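Local coordinates for protein putative aminotransferase (Actinomadura melliaura, PDB 4ZWV) that probably transfers an amino group onto a sugar, using pyridoxal 5'-phosphate, on the way to the aminopentose of the indolocarbazole AT2433, at residues S13-D18 against G249-E254; S26-Q31 against M241-A246; L280-R285 against Y294-K299; A317-R322 against D345-L350. One frame throughout, in Å; residues are numbered along the deposited sequence. Where two conformers were deposited one is given.

Interaction 1 (S13-D18 against G249-E254); sequences SPTALD and GLANLE
Ser13, in the turn that leads into helix 16-26, gives its backbone N-H to the side-chain amide of Asn252 on helix 243-273. From CB of Asn252 the chain swings back beside its own backbone N (chi1 -76°), which carries CG out to 3.9 Å from Ser13 N. OD1 then does the touching: Ser13 N is 2.7 Å from Asn252 OD1, the N-H points at it at 159°, and the donor lies in the carbonyl plane. The same oxygen rests 3.3 Å from Ser13 CB. The other branch, ND2, donates to the backbone O of Thr193, so both ends of this buried amide are used. A leucine here would probably leave Ser13 N and Thr193 O without their mates and free the turn to shift. One residue earlier on the helix, Ala251 CB is wedged 3.3 Å from Thr15 OG1 and 3.5 Å from Ala16 CA. Thr15 OG1 and Ser13 OG are hydrogen-bonded at 2.8 Å, and either could be the donor; Thr15 OG1 is also hydrogen-bonded to a water that donates to Glu254 OE2. The Ser13-Ala16 turn is type I, closed by Ala16 N to Ser13 O, and Ala16 packs on Phe24 of the second subunit. A methyl against the turn, one amide-to-backbone bond and a water link from Thr15 to Glu254 thus fasten the entry to helix 16-26 onto helix 243-273.

Interaction 2 (S26-Q31 against M241-A246); sequences SGYLGQ and MTDLNA
The Tyr28 ring and the Asp243 carboxylate meet at a steep angle, their planes 77° apart, with the ring edge at CD2 4.2 Å from Asp243 OD2. One face of the ring carries Gly30 N, 3.6 Å above the plane and displaced toward the rim; the carbonyl carbon of Gln31 sits in plane at the edge. A side chain on Gly30 would be crowded by the tyrosine hydroxyl. The carboxylate is gripped several times: OD1 accepts from Gly32 N and Val35 N, OD2 from Arg34 N and from a water that also donates to Tyr28 O. Asp243 thus gathers the backbone N-H groups where helix 33-46 starts. Its own N-H goes to the loop, Asp243 N to Gly30 O at 2.8 Å, reaching that oxygen from well above the carbonyl plane. Thr242 CB lies 3.4 Å from Leu29 O. Gln31 CG is anti to its N (chi1 178°), which puts Gln31 CG 3.4 Å from Met241 O, while OE1 bonds to His240. The loop between helices 16-26 and 33-46 is pinned to the start of helix 243-273; Leu29 of the loop packs on Gly195 of the second subunit, and Leu244 of the helix on Ile248 of that subunit.

Interaction 3 (L280-R285 against Y294-K299); sequences LELLQR and YVYDVK
Glu281 and Lys299 form an antiparallel, hydrogen-bonded beta pair joining strand 280-282 to strand 296-300, the middle strand of a three-stranded sheet in the C-terminal part of a chain expected, from its family, to have the fold of type I pyridoxal-phosphate aminotransferases. Two nearly straight bonds link the pair: Glu281 N to Lys299 O at 2.8 Å and Lys299 N to Glu281 O at 3.0 Å. The N-to-C directions of the two short strand segments are 131° apart, well short of antiparallel, and beyond Leu282 a water replaces the direct bond, accepting from Leu283 N and donating to Asp297 O. On the face bearing the apolar residues, Leu282 CD2 lies 3.9 Å from Val298 CG1, and Leu280 CD1 is 4.0 Å from Val298 CG2. The same Leu282 CD2 also sits at the edge of the Tyr296 ring, 3.6 Å from Tyr296 OH, which itself bonds to Asp271. The Leu283 side chain lies side by side with that of Asp297, CD1 3.6 Å from Asp297 CB, and crosses that of Lys299 at about a right angle, CD2 meeting CE. On the opposite face, Glu281 runs out extended beside Lys299, but their salt bridge is long, OE1 to NZ 3.6 Å; Arg346 is the closer mate of the carboxylate. The lysine, bent at chi3 (-70°), turns NZ to Pro105 O and two waters, one shared with Leu282 O. A leucine here would probably leave Pro105 O without its donor and Glu281 with less positive charge nearby. Farther along, Arg285 NH2 is 2.8 Å from a water that donates to Asp297 OD2.

Interaction 4 (A317-R322 against D345-L350); sequences AGLVSR and DRMVSL
Gly318 and Ser349 make the tight centre of this contact, a single antiparallel beta bridge held by two backbone bonds. Ser349 N reaches Gly318 O at 2.8 Å; the return bond, Gly318 N to Ser349 O, is longer at 3.2 Å but lies in the carbonyl plane, on a lone pair. Beside it Ala317 CA adds a CA-H...O contact to the same Ser349 O at 3.3 Å, and Ala317 CB packs 3.8 Å from Val348 CG2 and against Leu350 CD2. At phi 168° Gly318 could hardly carry a side chain, since a CB would be driven into Ala317 O. The bridge adds a loop residue to the edge of strand 347-350, an outer strand of the three-stranded antiparallel sheet, whose other side pairs with strand 296-300. Away from the bridge the packing thins. The side chains of Leu319 and selenomethionine Met347 cross at about a right angle, Leu319 CD2 being 3.9 Å from Met347 CG, and Leu319 also packs on Gly228 of the second subunit. Val320 CG2 comes no nearer than 4.0 Å to Ser349 OG, and a water bridges the two residues, accepting from Val320 N and donating to Ser349 OG. Set beside its backbone N (chi1 -60°), Ser349 OG lies 3.3 Å from Gly318 O and is hydrogen-bonded to Asp297 OD1. Partly exposed Val320 stands about 4 Å, side chain to side chain, from His164, a pyridoxal 5'-phosphate-binding residue.

How the interactions relate
The four contacts form two groups. Interactions 1 and 2, with centres about 14 Å apart, both use helix 243-273 and bring the N-terminal residues 13-31 back to it across more than 200 residues; the 26-31 pairing falls, in sequence, between the two segments of interaction 1. Interactions 3 and 4 follow later in the chain, with centres about 10 Å apart, on neighbouring strands 296-300 and 347-350 of one sheet, and Glu281 and Arg346 tie them with a salt bridge. Interaction 2 lies about 40 Å, centre to centre, from interaction 3, across the chain's centre. Interactions 1, 2 and 4 all touch the second subunit, so both ends of the fold contribute to the dimer.

Interaction 1 (S13-D18 against G249-E254)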
loop_
_atom_site.group_PDB
_atom_site.type_symbol
_atom_site.label_atom_id
_atom_site.label_comp_id
_atom_site.label_asym_id
_atom_site.label_seq_id
_atom_site.Cartn_x
_atom_site.Cartn_y
_atom_site.Cartn_z
ATOM N N SER A 13 16.503 10.235 -12.437
ATOM C CA SER A 13 17.313 10.296 -13.636
ATOM C C SER A 13 16.544 10.858 -14.810
ATOM O O SER A 13 15.348 10.597 -14.952
ATOM C CB SER A 13 17.819 8.897 -13.981
ATOM O OG SER A 13 18.503 8.903 -15.215
ATOM N N PRO A 14 17.234 11.608 -15.677
ATOM C CA PRO A 14 16.626 12.018 -16.943
ATOM C C PRO A 14 16.385 10.832 -17.880
ATOM O O PRO A 14 15.839 11.028 -18.958
ATOM C CB PRO A 14 17.659 12.986 -17.529
ATOM C CG PRO A 14 18.943 12.626 -16.873
ATOM C CD PRO A 14 18.577 12.184 -15.488
ATOM N N THR A 15 16.770 9.625 -17.476
ATOM C CA THR A 15 16.445 8.433 -18.249
ATOM C C THR A 15 15.156 7.760 -17.779
ATOM O O THR A 15 14.681 6.824 -18.415
ATOM C CB THR A 15 17.578 7.385 -18.193
ATOM O OG1 THR A 15 17.677 6.857 -16.863
ATOM C CG2 THR A 15 18.913 7.996 -18.586
ATOM N N ALA A 16 14.591 8.217 -16.661
ATOM C CA ALA A 16 13.372 7.598 -16.139
ATOM C C ALA A 16 12.205 7.720 -17.120
ATOM O O ALA A 16 11.402 6.794 -17.255
ATOM C CB ALA A 16 12.995 8.202 -14.789
ATOM N N LEU A 17 12.102 8.852 -17.799
ATOM C CA LEU A 17 10.985 9.052 -18.722
ATOM C C LEU A 17 11.033 8.016 -19.844
ATOM O O LEU A 17 9.999 7.493 -20.256
ATOM C CB LEU A 17 10.997 10.474 -19.284
ATOM C CG LEU A 17 9.746 10.888 -20.068
ATOM C CD1 LEU A 17 8.522 10.811 -19.154
ATOM C CD2 LEU A 17 9.917 12.297 -20.635
ATOM N N ASP A 18 12.240 7.723 -20.328
ATOM C CA ASP A 18 12.450 6.689 -21.350
ATOM C C ASP A 18 11.947 5.325 -20.858
ATOM O O ASP A 18 11.289 4.596 -21.601
ATOM C CB ASP A 18 13.942 6.612 -21.721
ATOM C CG ASP A 18 14.308 5.345 -22.501
ATOM O OD1 ASP A 18 14.641 4.315 -21.866
ATOM O OD2 ASP A 18 14.293 5.387 -23.747
ATOM N N GLY A 249 12.979 2.792 -10.843
ATOM C CA GLY A 249 14.110 2.273 -10.087
ATOM C C GLY A 249 15.258 1.840 -10.982
ATOM O O GLY A 249 16.416 2.133 -10.685
ATOM N N LEU A 250 14.950 1.149 -12.076
ATOM C CA LEU A 250 15.991 0.717 -13.015
ATOM C C LEU A 250 16.763 1.909 -13.568
ATOM O O LEU A 250 17.999 1.877 -13.668
ATOM C CB LEU A 250 15.379 -0.085 -14.168
ATOM C CG LEU A 250 15.032 -1.522 -13.790
ATOM C CD1 LEU A 250 14.004 -2.142 -14.744
ATOM C CD2 LEU A 250 16.298 -2.369 -13.719
ATOM N N ALA A 251 16.040 2.972 -13.903
ATOM C CA ALA A 251 16.671 4.173 -14.427
ATOM C C ALA A 251 17.574 4.827 -13.395
ATOM O O ALA A 251 18.619 5.392 -13.730
ATOM C CB ALA A 251 15.607 5.169 -14.899
ATOM N N ASN A 252 17.182 4.745 -12.132
ATOM C CA ASN A 252 17.922 5.435 -11.089
ATOM C C ASN A 252 19.108 4.630 -10.552
ATOM O O ASN A 252 19.961 5.166 -9.836
ATOM C CB ASN A 252 16.971 5.823 -9.964
ATOM C CG ASN A 252 16.119 7.012 -10.338
ATOM O OD1 ASN A 252 16.539 7.855 -11.134
ATOM N ND2 ASN A 252 14.920 7.087 -9.783
ATOM N N LEU A 253 19.185 3.358 -10.924
ATOM C CA LEU A 253 20.301 2.519 -10.492
ATOM C C LEU A 253 21.618 2.998 -11.074
ATOM O O LEU A 253 22.667 2.817 -10.462
ATOM C CB LEU A 253 20.077 1.063 -10.889
ATOM C CG LEU A 253 19.339 0.181 -9.889
ATOM C CD1 LEU A 253 19.094 -1.188 -10.497
ATOM C CD2 LEU A 253 20.154 0.069 -8.609
ATOM N N GLU A 254 21.560 3.610 -12.255
ATOM C CA GLU A 254 22.772 4.002 -12.963
ATOM C C GLU A 254 23.677 4.925 -12.157
ATOM O O GLU A 254 24.898 4.809 -12.214
ATOM C CB GLU A 254 22.416 4.677 -14.288
ATOM C CG GLU A 254 22.329 3.715 -15.455
ATOM C CD GLU A 254 21.377 2.572 -15.188
ATOM O OE1 GLU A 254 21.822 1.404 -15.253
ATOM O OE2 GLU A 254 20.188 2.844 -14.904
HETATM O O HOH W 1 19.637 4.975 -16.555
#

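Interaction 2 (S26-Q31 against M241-A246)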
loop_
_atom_site.group_PDB
_atom_site.type_symbol
_atom_site.label_atom_id
_atom_site.label_comp_id
_atom_site.label_asym_id
_atom_site.label_seq_id
_atom_site.Cartn_x
_atom_site.Cartn_y
_atom_site.Cartn_z
ATOM N N SER A 26 4.321 -0.913 -23.784
ATOM C CA SER A 26 4.102 -2.354 -23.668
ATOM C C SER A 26 2.641 -2.662 -23.384
ATOM O O SER A 26 2.152 -3.748 -23.699
ATOM C CB SER A 26 4.959 -2.948 -22.552
ATOM O OG SER A 26 4.373 -2.674 -21.291
ATOM N N GLY A 27 1.951 -1.702 -22.778
ATOM C CA GLY A 27 0.566 -1.881 -22.387
ATOM C C GLY A 27 0.428 -2.748 -21.148
ATOM O O GLY A 27 -0.680 -3.086 -20.736
ATOM N N TYR A 28 1.551 -3.124 -20.548
ATOM C CA TYR A 28 1.487 -3.887 -19.310
ATOM C C TYR A 28 2.016 -3.065 -18.134
ATOM O O TYR A 28 3.217 -2.812 -18.016
ATOM C CB TYR A 28 2.250 -5.208 -19.430
ATOM C CG TYR A 28 1.986 -6.100 -18.241
ATOM C CD1 TYR A 28 0.834 -6.881 -18.170
ATOM C CD2 TYR A 28 2.866 -6.126 -17.168
ATOM C CE1 TYR A 28 0.579 -7.678 -17.066
ATOM C CE2 TYR A 28 2.622 -6.917 -16.068
ATOM C CZ TYR A 28 1.478 -7.692 -16.020
ATOM O OH TYR A 28 1.234 -8.478 -14.915
ATOM N N LEU A 29 1.093 -2.653 -17.271
ATOM C CA LEU A 29 1.403 -1.750 -16.168
ATOM C C LEU A 29 1.523 -2.488 -14.842
ATOM O O LEU A 29 1.905 -1.892 -13.835
ATOM C CB LEU A 29 0.340 -0.657 -16.055
ATOM C CG LEU A 29 0.554 0.618 -16.887
ATOM C CD1 LEU A 29 0.759 0.312 -18.360
ATOM C CD2 LEU A 29 -0.618 1.574 -16.701
ATOM N N GLY A 30 1.177 -3.770 -14.836
ATOM C CA GLY A 30 1.231 -4.560 -13.616
ATOM C C GLY A 30 2.609 -5.061 -13.226
ATOM O O GLY A 30 3.642 -4.591 -13.707
ATOM N N GLN A 31 2.620 -6.031 -12.322
ATOM C CA GLN A 31 3.858 -6.642 -11.877
ATOM C C GLN A 31 4.326 -7.656 -12.916
ATOM O O GLN A 31 3.721 -8.714 -13.067
ATOM C CB GLN A 31 3.642 -7.301 -10.519
ATOM C CG GLN A 31 4.842 -8.012 -9.969
ATOM C CD GLN A 31 4.435 -9.192 -9.124
ATOM O OE1 GLN A 31 3.476 -9.112 -8.354
ATOM N NE2 GLN A 31 5.156 -10.296 -9.266
HETATM N N MSE A 241 5.212 -4.454 -5.830
HETATM C CA MSE A 241 5.610 -3.381 -6.736
HETATM C C MSE A 241 5.168 -3.733 -8.156
HETATM O O MSE A 241 5.177 -4.913 -8.530
HETATM C CB MSE A 241 7.136 -3.185 -6.702
HETATM C CG MSE A 241 7.619 -2.051 -7.598
HETATM SE SE MSE A 241 9.546 -1.972 -7.760
HETATM C CE MSE A 241 10.004 -1.598 -5.903
ATOM N N THR A 242 4.819 -2.723 -8.953
ATOM C CA THR A 242 4.463 -2.944 -10.349
ATOM C C THR A 242 5.519 -2.372 -11.292
ATOM O O THR A 242 6.468 -1.707 -10.850
ATOM C CB THR A 242 3.122 -2.317 -10.672
ATOM O OG1 THR A 242 3.217 -0.909 -10.429
ATOM C CG2 THR A 242 2.039 -2.921 -9.790
ATOM N N ASP A 243 5.353 -2.630 -12.588
ATOM C CA ASP A 243 6.403 -2.297 -13.557
ATOM C C ASP A 243 6.644 -0.799 -13.729
ATOM O O ASP A 243 7.765 -0.400 -14.038
ATOM C CB ASP A 243 6.088 -2.927 -14.923
ATOM C CG ASP A 243 6.616 -4.353 -15.048
ATOM O OD1 ASP A 243 6.906 -4.992 -14.005
ATOM O OD2 ASP A 243 6.729 -4.844 -16.189
ATOM N N LEU A 244 5.626 0.038 -13.528
ATOM C CA LEU A 244 5.830 1.487 -13.619
ATOM C C LEU A 244 6.929 1.943 -12.659
ATOM O O LEU A 244 7.861 2.682 -13.038
ATOM C CB LEU A 244 4.533 2.239 -13.326
ATOM C CG LEU A 244 4.601 3.759 -13.192
ATOM C CD1 LEU A 244 5.048 4.418 -14.503
ATOM C CD2 LEU A 244 3.252 4.306 -12.735
ATOM N N ASN A 245 6.846 1.480 -11.421
ATOM C CA ASN A 245 7.815 1.901 -10.426
ATOM C C ASN A 245 9.127 1.157 -10.577
ATOM O O ASN A 245 10.187 1.748 -10.375
ATOM C CB ASN A 245 7.209 1.726 -9.031
ATOM C CG ASN A 245 5.959 2.558 -8.874
ATOM O OD1 ASN A 245 4.847 2.045 -8.996
ATOM N ND2 ASN A 245 6.133 3.864 -8.676
ATOM N N ALA A 246 9.083 -0.107 -10.991
ATOM C CA ALA A 246 10.344 -0.821 -11.230
ATOM C C ALA A 246 11.144 -0.154 -12.353
ATOM O O ALA A 246 12.379 -0.100 -12.288
ATOM C CB ALA A 246 10.087 -2.281 -11.560
HETATM O O HOH W 2 5.820 -3.728 -18.538
#

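Interaction 3 (L280-R285 against Y294-K299)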
loop_
_atom_site.group_PDB
_atom_site.type_symbol
_atom_site.label_atom_id
_atom_site.label_comp_id
_atom_site.label_asym_id
_atom_site.label_seq_id
_atom_site.Cartn_x
_atom_site.Cartn_y
_atom_site.Cartn_z
ATOM N N LEU A 280 28.786 22.454 19.852
ATOM C CA LEU A 280 28.448 21.422 18.874
ATOM C C LEU A 280 29.227 20.135 19.134
ATOM O O LEU A 280 30.457 20.143 19.260
ATOM C CB LEU A 280 28.707 21.925 17.445
ATOM C CG LEU A 280 28.219 20.986 16.330
ATOM C CD1 LEU A 280 27.677 21.781 15.151
ATOM C CD2 LEU A 280 29.324 20.050 15.862
ATOM N N GLU A 281 28.502 19.027 19.200
ATOM C CA GLU A 281 29.094 17.720 19.434
ATOM C C GLU A 281 28.827 16.818 18.235
ATOM O O GLU A 281 27.694 16.699 17.781
ATOM C CB GLU A 281 28.533 17.107 20.719
ATOM C CG GLU A 281 29.211 15.820 21.150
ATOM C CD GLU A 281 28.663 15.293 22.463
ATOM O OE1 GLU A 281 27.537 15.684 22.837
ATOM O OE2 GLU A 281 29.356 14.485 23.117
ATOM N N LEU A 282 29.884 16.211 17.707
ATOM C CA LEU A 282 29.756 15.270 16.603
ATOM C C LEU A 282 29.434 13.866 17.106
ATOM O O LEU A 282 29.691 13.539 18.267
ATOM C CB LEU A 282 31.053 15.235 15.789
ATOM C CG LEU A 282 31.536 16.546 15.165
ATOM C CD1 LEU A 282 32.870 16.333 14.475
ATOM C CD2 LEU A 282 30.513 17.085 14.179
ATOM N N LEU A 283 28.843 13.049 16.239
ATOM C CA LEU A 283 28.646 11.639 16.550
ATOM C C LEU A 283 29.885 10.854 16.109
ATOM O O LEU A 283 30.355 11.009 14.984
ATOM C CB LEU A 283 27.386 11.108 15.866
ATOM C CG LEU A 283 26.088 11.650 16.466
ATOM C CD1 LEU A 283 24.907 11.316 15.590
ATOM C CD2 LEU A 283 25.885 11.103 17.875
ATOM N N GLN A 284 30.411 10.017 16.993
ATOM C CA GLN A 284 31.579 9.200 16.667
ATOM C C GLN A 284 31.145 7.875 16.037
ATOM O O GLN A 284 30.465 7.081 16.674
ATOM C CB GLN A 284 32.428 8.943 17.918
ATOM C CG GLN A 284 32.986 10.203 18.573
ATOM C CD GLN A 284 33.971 10.937 17.686
ATOM O OE1 GLN A 284 33.796 12.121 17.387
ATOM N NE2 GLN A 284 35.017 10.237 17.258
ATOM N N ARG A 285 31.534 7.651 14.785
ATOM C CA ARG A 285 31.118 6.455 14.050
ATOM C C ARG A 285 32.236 5.417 14.020
ATOM O O ARG A 285 33.406 5.760 13.939
ATOM C CB ARG A 285 30.696 6.807 12.626
ATOM C CG ARG A 285 29.668 7.927 12.529
ATOM C CD ARG A 285 28.439 7.632 13.357
ATOM N NE ARG A 285 27.341 8.521 12.990
ATOM C CZ ARG A 285 26.126 8.455 13.516
ATOM N NH1 ARG A 285 25.854 7.540 14.435
ATOM N NH2 ARG A 285 25.186 9.298 13.113
ATOM N N TYR A 294 22.037 9.432 5.043
ATOM C CA TYR A 294 20.802 10.018 4.552
ATOM C C TYR A 294 20.761 11.499 4.937
ATOM O O TYR A 294 20.406 12.357 4.119
ATOM C CB TYR A 294 19.624 9.245 5.145
ATOM C CG TYR A 294 18.252 9.701 4.743
ATOM C CD1 TYR A 294 17.866 9.725 3.410
ATOM C CD2 TYR A 294 17.320 10.054 5.711
ATOM C CE1 TYR A 294 16.581 10.117 3.050
ATOM C CE2 TYR A 294 16.041 10.441 5.363
ATOM C CZ TYR A 294 15.685 10.473 4.034
ATOM O OH TYR A 294 14.411 10.857 3.690
ATOM N N VAL A 295 21.129 11.779 6.189
ATOM C CA VAL A 295 21.354 13.139 6.683
ATOM C C VAL A 295 22.597 13.075 7.572
ATOM O O VAL A 295 23.079 11.982 7.866
ATOM C CB VAL A 295 20.148 13.699 7.488
ATOM C CG1 VAL A 295 18.919 13.860 6.593
ATOM C CG2 VAL A 295 19.839 12.808 8.683
ATOM N N TYR A 296 23.090 14.227 8.011
ATOM C CA TYR A 296 24.263 14.283 8.885
ATOM C C TYR A 296 23.853 14.861 10.236
ATOM O O TYR A 296 23.481 16.028 10.331
ATOM C CB TYR A 296 25.373 15.120 8.233
ATOM C CG TYR A 296 26.671 15.118 9.009
ATOM C CD1 TYR A 296 27.652 14.169 8.753
ATOM C CD2 TYR A 296 26.912 16.062 10.005
ATOM C CE1 TYR A 296 28.849 14.156 9.475
ATOM C CE2 TYR A 296 28.100 16.056 10.727
ATOM C CZ TYR A 296 29.061 15.101 10.452
ATOM O OH TYR A 296 30.241 15.090 11.172
ATOM N N ASP A 297 23.902 14.035 11.278
ATOM C CA ASP A 297 23.449 14.458 12.602
ATOM C C ASP A 297 24.555 15.081 13.446
ATOM O O ASP A 297 25.702 14.618 13.441
ATOM C CB ASP A 297 22.862 13.279 13.377
ATOM C CG ASP A 297 21.460 12.921 12.923
ATOM O OD1 ASP A 297 20.912 13.642 12.067
ATOM O OD2 ASP A 297 20.906 11.928 13.443
ATOM N N VAL A 298 24.195 16.128 14.186
ATOM C CA VAL A 298 25.041 16.671 15.247
ATOM C C VAL A 298 24.173 16.955 16.469
ATOM O O VAL A 298 22.950 16.853 16.404
ATOM C CB VAL A 298 25.778 17.960 14.813
ATOM C CG1 VAL A 298 26.717 17.677 13.640
ATOM C CG2 VAL A 298 24.794 19.054 14.451
ATOM N N LYS A 299 24.805 17.289 17.584
ATOM C CA LYS A 299 24.072 17.680 18.781
ATOM C C LYS A 299 24.538 19.063 19.204
ATOM O O LYS A 299 25.737 19.299 19.306
ATOM C CB LYS A 299 24.281 16.651 19.897
ATOM C CG LYS A 299 23.685 15.276 19.572
ATOM C CD LYS A 299 24.050 14.211 20.617
ATOM C CE LYS A 299 25.521 13.845 20.553
ATOM N NZ LYS A 299 25.886 12.746 21.502
HETATM O O HOH W 3 25.341 13.407 24.241
HETATM O O HOH W 4 28.501 12.113 20.456
HETATM O O HOH W 5 28.376 13.852 13.511
HETATM O O HOH W 6 22.458 9.711 13.410
HETATM O O HOH W 7 25.564 11.284 10.971
#

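Interaction 4 (A317-R322 against D345-L350)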
loop_
_atom_site.group_PDB
_atom_site.type_symbol
_atom_site.label_atom_id
_atom_site.label_comp_id
_atom_site.label_asym_id
_atom_site.label_seq_id
_atom_site.Cartn_x
_atom_site.Cartn_y
_atom_site.Cartn_z
ATOM N N ALA A 317 17.546 22.596 8.326
ATOM C CA ALA A 317 18.112 21.760 9.378
ATOM C C ALA A 317 17.054 21.467 10.434
ATOM O O ALA A 317 16.303 22.358 10.828
ATOM C CB ALA A 317 19.327 22.452 10.001
ATOM N N GLY A 318 16.983 20.221 10.888
ATOM C CA GLY A 318 16.024 19.886 11.924
ATOM C C GLY A 318 15.862 18.400 12.131
ATOM O O GLY A 318 16.822 17.641 12.020
ATOM N N LEU A 319 14.633 17.999 12.441
ATOM C CA LEU A 319 14.320 16.610 12.716
ATOM C C LEU A 319 13.780 15.913 11.477
ATOM O O LEU A 319 13.076 16.516 10.671
ATOM C CB LEU A 319 13.287 16.518 13.838
ATOM C CG LEU A 319 13.668 17.080 15.202
ATOM C CD1 LEU A 319 12.435 17.161 16.093
ATOM C CD2 LEU A 319 14.727 16.196 15.832
ATOM N N VAL A 320 14.100 14.632 11.345
ATOM C CA VAL A 320 13.486 13.791 10.335
ATOM C C VAL A 320 12.034 13.506 10.735
ATOM O O VAL A 320 11.131 13.518 9.901
ATOM C CB VAL A 320 14.288 12.478 10.152
ATOM C CG1 VAL A 320 13.578 11.535 9.183
ATOM C CG2 VAL A 320 15.705 12.788 9.676
ATOM N N SER A 321 11.831 13.228 12.020
ATOM C CA SER A 321 10.507 12.991 12.587
ATOM C C SER A 321 10.464 13.424 14.046
ATOM O O SER A 321 11.502 13.577 14.685
ATOM C CB SER A 321 10.120 11.508 12.494
ATOM O OG SER A 321 9.759 11.148 11.172
ATOM N N ARG A 322 9.258 13.605 14.569
ATOM C CA ARG A 322 9.065 13.723 16.014
ATOM C C ARG A 322 9.307 12.347 16.644
ATOM O O ARG A 322 8.925 11.329 16.061
ATOM C CB ARG A 322 7.656 14.226 16.336
ATOM C CG ARG A 322 7.393 14.426 17.809
ATOM C CD ARG A 322 5.953 14.864 18.074
ATOM N NE ARG A 322 5.768 15.206 19.482
ATOM C CZ ARG A 322 4.690 15.799 19.982
ATOM N NH1 ARG A 322 3.689 16.138 19.184
ATOM N NH2 ARG A 322 4.618 16.056 21.283
ATOM N N ASP A 345 16.614 17.161 22.719
ATOM C CA ASP A 345 16.511 18.613 22.620
ATOM C C ASP A 345 17.779 19.216 22.034
ATOM O O ASP A 345 17.876 20.430 21.879
ATOM C CB ASP A 345 16.246 19.242 23.986
ATOM C CG ASP A 345 14.869 18.923 24.517
ATOM O OD1 ASP A 345 13.910 18.933 23.718
ATOM O OD2 ASP A 345 14.751 18.655 25.731
ATOM N N ARG A 346 18.738 18.360 21.701
ATOM C CA ARG A 346 20.015 18.812 21.154
ATOM C C ARG A 346 20.227 18.399 19.705
ATOM O O ARG A 346 20.953 19.062 18.965
ATOM C CB ARG A 346 21.167 18.278 22.002
ATOM C CG ARG A 346 21.210 18.861 23.404
ATOM C CD ARG A 346 22.061 17.994 24.317
ATOM N NE ARG A 346 23.438 17.934 23.847
ATOM C CZ ARG A 346 24.196 16.845 23.889
ATOM N NH1 ARG A 346 23.707 15.703 24.365
ATOM N NH2 ARG A 346 25.441 16.895 23.441
HETATM N N MSE A 347 19.602 17.307 19.294
HETATM C CA MSE A 347 19.913 16.757 17.984
HETATM C C MSE A 347 19.394 17.631 16.850
HETATM O O MSE A 347 18.307 18.225 16.927
HETATM C CB MSE A 347 19.358 15.334 17.848
HETATM C CG MSE A 347 17.874 15.256 17.977
HETATM SE SE MSE A 347 17.271 13.411 17.767
HETATM C CE MSE A 347 18.114 12.588 19.280
ATOM N N VAL A 348 20.178 17.701 15.784
ATOM C CA VAL A 348 19.764 18.388 14.559
ATOM C C VAL A 348 20.423 17.726 13.343
ATOM O O VAL A 348 21.608 17.389 13.375
ATOM C CB VAL A 348 20.094 19.899 14.610
ATOM C CG1 VAL A 348 21.526 20.132 15.034
ATOM C CG2 VAL A 348 19.783 20.575 13.266
ATOM N N SER A 349 19.629 17.503 12.296
ATOM C CA SER A 349 20.093 16.866 11.064
ATOM C C SER A 349 20.475 17.940 10.051
ATOM O O SER A 349 19.723 18.899 9.838
ATOM C CB SER A 349 19.011 15.956 10.468
ATOM O OG SER A 349 18.634 14.912 11.362
ATOM N N LEU A 350 21.634 17.768 9.421
ATOM C CA LEU A 350 22.143 18.720 8.437
ATOM C C LEU A 350 22.143 18.132 7.028
ATOM O O LEU A 350 22.296 16.924 6.853
ATOM C CB LEU A 350 23.563 19.155 8.807
ATOM C CG LEU A 350 23.732 19.806 10.178
ATOM C CD1 LEU A 350 25.199 20.068 10.466
ATOM C CD2 LEU A 350 22.942 21.096 10.226
HETATM O O HOH W 8 16.667 14.066 12.924
#